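Local coordinates for TerD domain-containing protein (Streptomyces coelicolor A3, PDB 2QZ7), which is of unknown function but belongs to the CAPAB/TerDEXZ family of tellurium-resistance proteins and carries sodium ions in its crystal structure, at residues A[55-60]-A[187-192]; A[95-100]-A[164-169]. One frame throughout, in Å; residues are numbered along the deposited sequence.

The chain folds as two antiparallel five-stranded sheets; contact 2 involves a strand and an inter-sheet connection, while contact 1 is between two loops. Contact 2 joins the turn that leads from strand 91-95 of one sheet to strand 104-113 of the other with W166, at the start of strand 166-175, at one edge of its sheet. Contact 1 brings the loop between strands 44-52 and 62-64 against the C-terminal tail that follows helix 179-185. Their centres are about 18 Å apart, and the nearest atoms, about 8 Å apart, do not touch. Both segments of contact 2 fall in sequence between the two segments of contact 1. Contact 2 thus lies where the chain passes from one sheet to the other; contact 1 lays the tail against a surface loop.

Contact 1. Residues A[55-60]-A[187-192]; sequences APHGRP and GSAPRP
A type I beta turn, A55 to G58, in the loop between strands 44-52 and 62-64 meets the C-terminal tail just after helix 179-185, and H57 of that turn makes the contact. The turn is closed by a hydrogen bond from G58 N to A55 O. With CG beside its backbone N and anti to the carbonyl carbon (chi1 -67°), the imidazole reaches across to the tail backbone. Its carbon CD2 does the touching: G187 O lies at the ring edge, near the ring plane, 3.3 Å from H57 CD2. A189 N comes in obliquely, 3.6 Å from the same H57 CD2, and the methyl A189 CB stands 4.1 Å from it. S188 sets its CB away from the turn, and its OG is hydrogen-bonded to E185 O at the end of the helix. R106, on strand 104-113, gives the two segments a common partner, since its NH1 is hydrogen-bonded to both P56 O and G187 O. No hydrogen bond runs directly from turn to tail; a ring carbon facing a carbonyl oxygen is at most a weak polar attraction, so the shared arginine probably contributes more to holding the two together.

Contact 2. Residues A[95-100]-A[164-169]; sequences FELDRL and GAWEFR
W166 opens strand 166-175, at one edge of its sheet, and lays its indole against the 3-10 turn 97-99, which follows strand 91-95. Going outward, W166 CB comes first, 4.1 Å from the methyl L97 CD1. From there chi1 of -67° puts the ring opposite the carbonyl carbon, and chi2 of 96° stands the indole roughly upright on the CA-CB-CG plane, with one face turned to L97. L97 CB sits over the five-membered ring, 3.8 Å from its centroid and 12° off the normal, a CH-pi contact; the nearest ring atom is W166 CD1, 3.7 Å from L97 CB. Further along, W166 NE1 comes within 3.1 Å of L97 O. The turn itself is closed by a backbone hydrogen bond from L100 N to L97 O. On the six-membered ring W166 CZ2 meets L100 CD1 at 3.6 Å, an oblique approach to the ring, and CH2 lies against the same methyl. The leucine and tryptophan side chains of this second pair cross at about a right angle.

F158 of strand 152-160 touches both L97 and W166, while L100 reaches V107 on strand 104-113 and L97 reaches V26 of the other sheet. L97 thus spans from the indole to V26 of the other sheet. The grip on the buried indole is mainly apolar: L97 in the turn sets its CB over the pyrrole face, and L100 just after it presses CD1 against the benzo ring.

Contact 1. Residues A[55-60]-A[187-192]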
loop_
_atom_site.group_PDB
_atom_site.type_symbol
_atom_site.label_atom_id
_atom_site.label_comp_id
_atom_site.label_asym_id
_atom_site.label_seq_id
_atom_site.Cartn_x
_atom_site.Cartn_y
_atom_site.Cartn_z
ATOM N N ALA A 55 8.738 15.075 10.612
ATOM C CA ALA A 55 7.478 15.398 9.924
ATOM C C ALA A 55 6.713 14.141 9.536
ATOM O O ALA A 55 6.693 13.773 8.342
ATOM C CB ALA A 55 7.742 16.274 8.676
ATOM N N PRO A 56 6.031 13.497 10.508
ATOM C CA PRO A 56 5.410 12.190 10.257
ATOM C C PRO A 56 4.270 12.236 9.254
ATOM O O PRO A 56 3.974 11.212 8.606
ATOM C CB PRO A 56 4.864 11.784 11.640
ATOM C CG PRO A 56 5.556 12.658 12.605
ATOM C CD PRO A 56 5.741 13.956 11.873
ATOM N N HIS A 57 3.619 13.404 9.153
ATOM C CA HIS A 57 2.509 13.605 8.231
ATOM C C HIS A 57 2.850 14.622 7.107
ATOM O O HIS A 57 1.986 15.020 6.351
ATOM C CB HIS A 57 1.224 14.011 8.991
ATOM C CG HIS A 57 0.664 12.924 9.866
ATOM N ND1 HIS A 57 1.037 12.766 11.184
ATOM C CD2 HIS A 57 -0.231 11.936 9.609
ATOM C CE1 HIS A 57 0.412 11.721 11.696
ATOM N NE2 HIS A 57 -0.385 11.219 10.775
ATOM N N GLY A 58 4.118 15.010 6.987
ATOM C CA GLY A 58 4.574 15.849 5.880
ATOM C C GLY A 58 4.638 15.181 4.495
ATOM O O GLY A 58 3.928 14.206 4.199
ATOM N N ARG A 59 5.487 15.732 3.631
ATOM C CA ARG A 59 5.736 15.155 2.330
ATOM C C ARG A 59 6.418 13.830 2.534
ATOM O O ARG A 59 7.228 13.700 3.469
ATOM C CB ARG A 59 6.693 15.997 1.519
ATOM C CG ARG A 59 6.310 17.344 1.314
ATOM C CD ARG A 59 7.347 17.991 0.417
ATOM N NE ARG A 59 6.774 19.242 -0.031
ATOM C CZ ARG A 59 6.044 19.365 -1.137
ATOM N NH1 ARG A 59 5.890 18.334 -1.957
ATOM N NH2 ARG A 59 5.534 20.562 -1.408
ATOM N N PRO A 60 6.140 12.861 1.634
ATOM C CA PRO A 60 6.880 11.618 1.660
ATOM C C PRO A 60 8.382 11.878 1.506
ATOM O O PRO A 60 8.776 12.786 0.769
ATOM C CB PRO A 60 6.378 10.875 0.407
ATOM C CG PRO A 60 5.074 11.456 0.074
ATOM C CD PRO A 60 5.092 12.875 0.582
ATOM N N GLY A 187 -0.309 10.044 3.054
ATOM C CA GLY A 187 0.260 10.216 4.404
ATOM C C GLY A 187 -0.286 11.385 5.186
ATOM O O GLY A 187 0.074 11.592 6.359
ATOM N N SER A 188 -1.179 12.159 4.578
ATOM C CA SER A 188 -1.644 13.360 5.277
ATOM C C SER A 188 -2.551 12.968 6.456
ATOM O O SER A 188 -3.249 11.939 6.422
ATOM C CB SER A 188 -2.363 14.322 4.317
ATOM O OG SER A 188 -3.431 13.632 3.686
ATOM N N ALA A 189 -2.494 13.790 7.508
ATOM C CA ALA A 189 -3.358 13.656 8.670
ATOM C C ALA A 189 -4.840 13.548 8.264
ATOM O O ALA A 189 -5.343 14.449 7.584
ATOM C CB ALA A 189 -3.138 14.861 9.593
ATOM N N PRO A 190 -5.546 12.461 8.681
ATOM C CA PRO A 190 -6.994 12.341 8.427
ATOM C C PRO A 190 -7.810 13.392 9.192
ATOM O O PRO A 190 -7.260 14.150 10.007
ATOM C CB PRO A 190 -7.344 10.918 8.933
ATOM C CG PRO A 190 -6.048 10.212 9.090
ATOM C CD PRO A 190 -5.039 11.290 9.424
ATOM N N ARG A 191 -9.105 13.474 8.919
ATOM C CA ARG A 191 -9.951 14.352 9.729
ATOM C C ARG A 191 -10.492 13.642 10.985
ATOM O O ARG A 191 -10.967 12.507 10.891
ATOM C CB ARG A 191 -11.055 15.019 8.903
ATOM C CG ARG A 191 -10.815 16.528 8.732
ATOM C CD ARG A 191 -12.116 17.298 8.560
ATOM N NE ARG A 191 -12.660 17.098 7.215
ATOM C CZ ARG A 191 -13.958 17.066 6.920
ATOM N NH1 ARG A 191 -14.870 17.207 7.873
ATOM N NH2 ARG A 191 -14.346 16.877 5.662
ATOM N N PRO A 192 -10.405 14.311 12.160
ATOM C CA PRO A 192 -10.792 13.695 13.452
ATOM C C PRO A 192 -12.261 13.251 13.487
ATOM O O PRO A 192 -13.143 14.058 13.210
ATOM C CB PRO A 192 -10.539 14.818 14.483
ATOM C CG PRO A 192 -10.467 16.076 13.693
ATOM C CD PRO A 192 -9.957 15.711 12.330
#

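Contact 2. Residues A[95-100]-A[164-169]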
loop_
_atom_site.group_PDB
_atom_site.type_symbol
_atom_site.label_atom_id
_atom_site.label_comp_id
_atom_site.label_asym_id
_atom_site.label_seq_id
_atom_site.Cartn_x
_atom_site.Cartn_y
_atom_site.Cartn_z
ATOM N N PHE A 95 8.902 -5.241 3.614
ATOM C CA PHE A 95 9.609 -4.178 4.318
ATOM C C PHE A 95 10.492 -4.742 5.393
ATOM O O PHE A 95 10.020 -5.512 6.236
ATOM C CB PHE A 95 8.648 -3.194 5.041
ATOM C CG PHE A 95 7.545 -2.646 4.170
ATOM C CD1 PHE A 95 7.497 -1.273 3.892
ATOM C CD2 PHE A 95 6.562 -3.479 3.631
ATOM C CE1 PHE A 95 6.494 -0.754 3.109
ATOM C CE2 PHE A 95 5.532 -2.946 2.831
ATOM C CZ PHE A 95 5.514 -1.575 2.598
ATOM N N GLU A 96 11.752 -4.325 5.393
ATOM C CA GLU A 96 12.646 -4.674 6.459
ATOM C C GLU A 96 12.679 -3.414 7.280
ATOM O O GLU A 96 13.608 -2.624 7.169
ATOM C CB GLU A 96 14.041 -5.048 5.932
ATOM C CG GLU A 96 14.103 -6.249 4.965
ATOM C CD GLU A 96 13.597 -7.579 5.560
ATOM O OE1 GLU A 96 13.788 -7.848 6.778
ATOM O OE2 GLU A 96 13.007 -8.377 4.785
ATOM N N LEU A 97 11.625 -3.225 8.072
ATOM C CA LEU A 97 11.423 -2.047 8.939
ATOM C C LEU A 97 12.622 -1.746 9.853
ATOM O O LEU A 97 13.038 -0.600 10.002
ATOM C CB LEU A 97 10.134 -2.233 9.757
ATOM C CG LEU A 97 8.837 -2.348 8.905
ATOM C CD1 LEU A 97 7.631 -2.597 9.788
ATOM C CD2 LEU A 97 8.595 -1.129 8.086
ATOM N N ASP A 98 13.196 -2.795 10.418
ATOM C CA ASP A 98 14.311 -2.664 11.350
ATOM C C ASP A 98 15.563 -2.078 10.698
ATOM O O ASP A 98 16.437 -1.600 11.385
ATOM C CB ASP A 98 14.598 -4.003 12.035
ATOM C CG ASP A 98 15.046 -5.112 11.063
ATOM O OD1 ASP A 98 15.750 -6.023 11.553
ATOM O OD2 ASP A 98 14.677 -5.127 9.851
ATOM N N ARG A 99 15.594 -2.041 9.369
ATOM C CA ARG A 99 16.749 -1.539 8.618
ATOM C C ARG A 99 16.584 -0.116 8.081
ATOM O O ARG A 99 17.500 0.430 7.467
ATOM C CB ARG A 99 17.075 -2.508 7.478
ATOM C CG ARG A 99 17.675 -3.836 7.979
ATOM C CD ARG A 99 17.891 -4.803 6.819
ATOM N NE ARG A 99 18.470 -4.111 5.660
ATOM C CZ ARG A 99 18.120 -4.313 4.387
ATOM N NH1 ARG A 99 18.730 -3.611 3.432
ATOM N NH2 ARG A 99 17.167 -5.200 4.065
ATOM N N LEU A 100 15.413 0.481 8.311
ATOM C CA LEU A 100 15.169 1.887 7.992
ATOM C C LEU A 100 15.959 2.818 8.896
ATOM O O LEU A 100 16.062 2.584 10.109
ATOM C CB LEU A 100 13.681 2.220 8.152
ATOM C CG LEU A 100 12.734 1.542 7.156
ATOM C CD1 LEU A 100 11.261 1.699 7.565
ATOM C CD2 LEU A 100 12.958 2.153 5.783
ATOM N N GLY A 164 11.630 3.001 19.874
ATOM C CA GLY A 164 12.083 2.910 18.492
ATOM C C GLY A 164 11.559 1.688 17.784
ATOM O O GLY A 164 11.781 1.522 16.586
ATOM N N ALA A 165 10.879 0.809 18.519
ATOM C CA ALA A 165 10.261 -0.366 17.890
ATOM C C ALA A 165 9.054 0.006 17.023
ATOM O O ALA A 165 8.240 0.856 17.406
ATOM C CB ALA A 165 9.868 -1.396 18.928
ATOM N N TRP A 166 8.971 -0.658 15.868
ATOM C CA TRP A 166 7.871 -0.546 14.918
ATOM C C TRP A 166 6.584 -1.231 15.321
ATOM O O TRP A 166 6.576 -2.407 15.670
ATOM C CB TRP A 166 8.300 -1.103 13.558
ATOM C CG TRP A 166 9.347 -0.268 12.924
ATOM C CD1 TRP A 166 10.683 -0.477 12.980
ATOM C CD2 TRP A 166 9.154 0.949 12.162
ATOM N NE1 TRP A 166 11.345 0.521 12.286
ATOM C CE2 TRP A 166 10.429 1.407 11.781
ATOM C CE3 TRP A 166 8.025 1.680 11.761
ATOM C CZ2 TRP A 166 10.616 2.582 11.044
ATOM C CZ3 TRP A 166 8.198 2.823 11.015
ATOM C CH2 TRP A 166 9.485 3.271 10.657
ATOM N N GLU A 167 5.491 -0.486 15.204
ATOM C CA GLU A 167 4.160 -0.998 15.487
ATOM C C GLU A 167 3.248 -0.857 14.283
ATOM O O GLU A 167 3.462 0.001 13.436
ATOM C CB GLU A 167 3.579 -0.312 16.729
ATOM C CG GLU A 167 4.348 -0.696 17.944
ATOM C CD GLU A 167 4.019 0.116 19.177
ATOM O OE1 GLU A 167 3.472 1.236 19.065
ATOM O OE2 GLU A 167 4.334 -0.378 20.262
ATOM N N PHE A 168 2.260 -1.747 14.199
ATOM C CA PHE A 168 1.319 -1.772 13.110
ATOM C C PHE A 168 0.005 -1.158 13.567
ATOM O O PHE A 168 -0.392 -1.297 14.714
ATOM C CB PHE A 168 1.125 -3.226 12.632
ATOM C CG PHE A 168 -0.207 -3.496 12.001
ATOM C CD1 PHE A 168 -0.428 -3.226 10.658
ATOM C CD2 PHE A 168 -1.232 -4.069 12.751
ATOM C CE1 PHE A 168 -1.658 -3.510 10.084
ATOM C CE2 PHE A 168 -2.467 -4.345 12.177
ATOM C CZ PHE A 168 -2.679 -4.057 10.857
ATOM N N ARG A 169 -0.659 -0.471 12.656
ATOM C CA ARG A 169 -2.050 -0.112 12.855
ATOM C C ARG A 169 -2.783 -0.299 11.559
ATOM O O ARG A 169 -2.267 0.059 10.499
ATOM C CB ARG A 169 -2.213 1.307 13.399
ATOM C CG ARG A 169 -2.259 1.266 14.886
ATOM C CD ARG A 169 -2.208 2.578 15.530
ATOM N NE ARG A 169 -3.533 3.142 15.778
ATOM C CZ ARG A 169 -3.718 4.410 16.115
ATOM N NH1 ARG A 169 -2.664 5.216 16.264
ATOM N NH2 ARG A 169 -4.944 4.869 16.324
#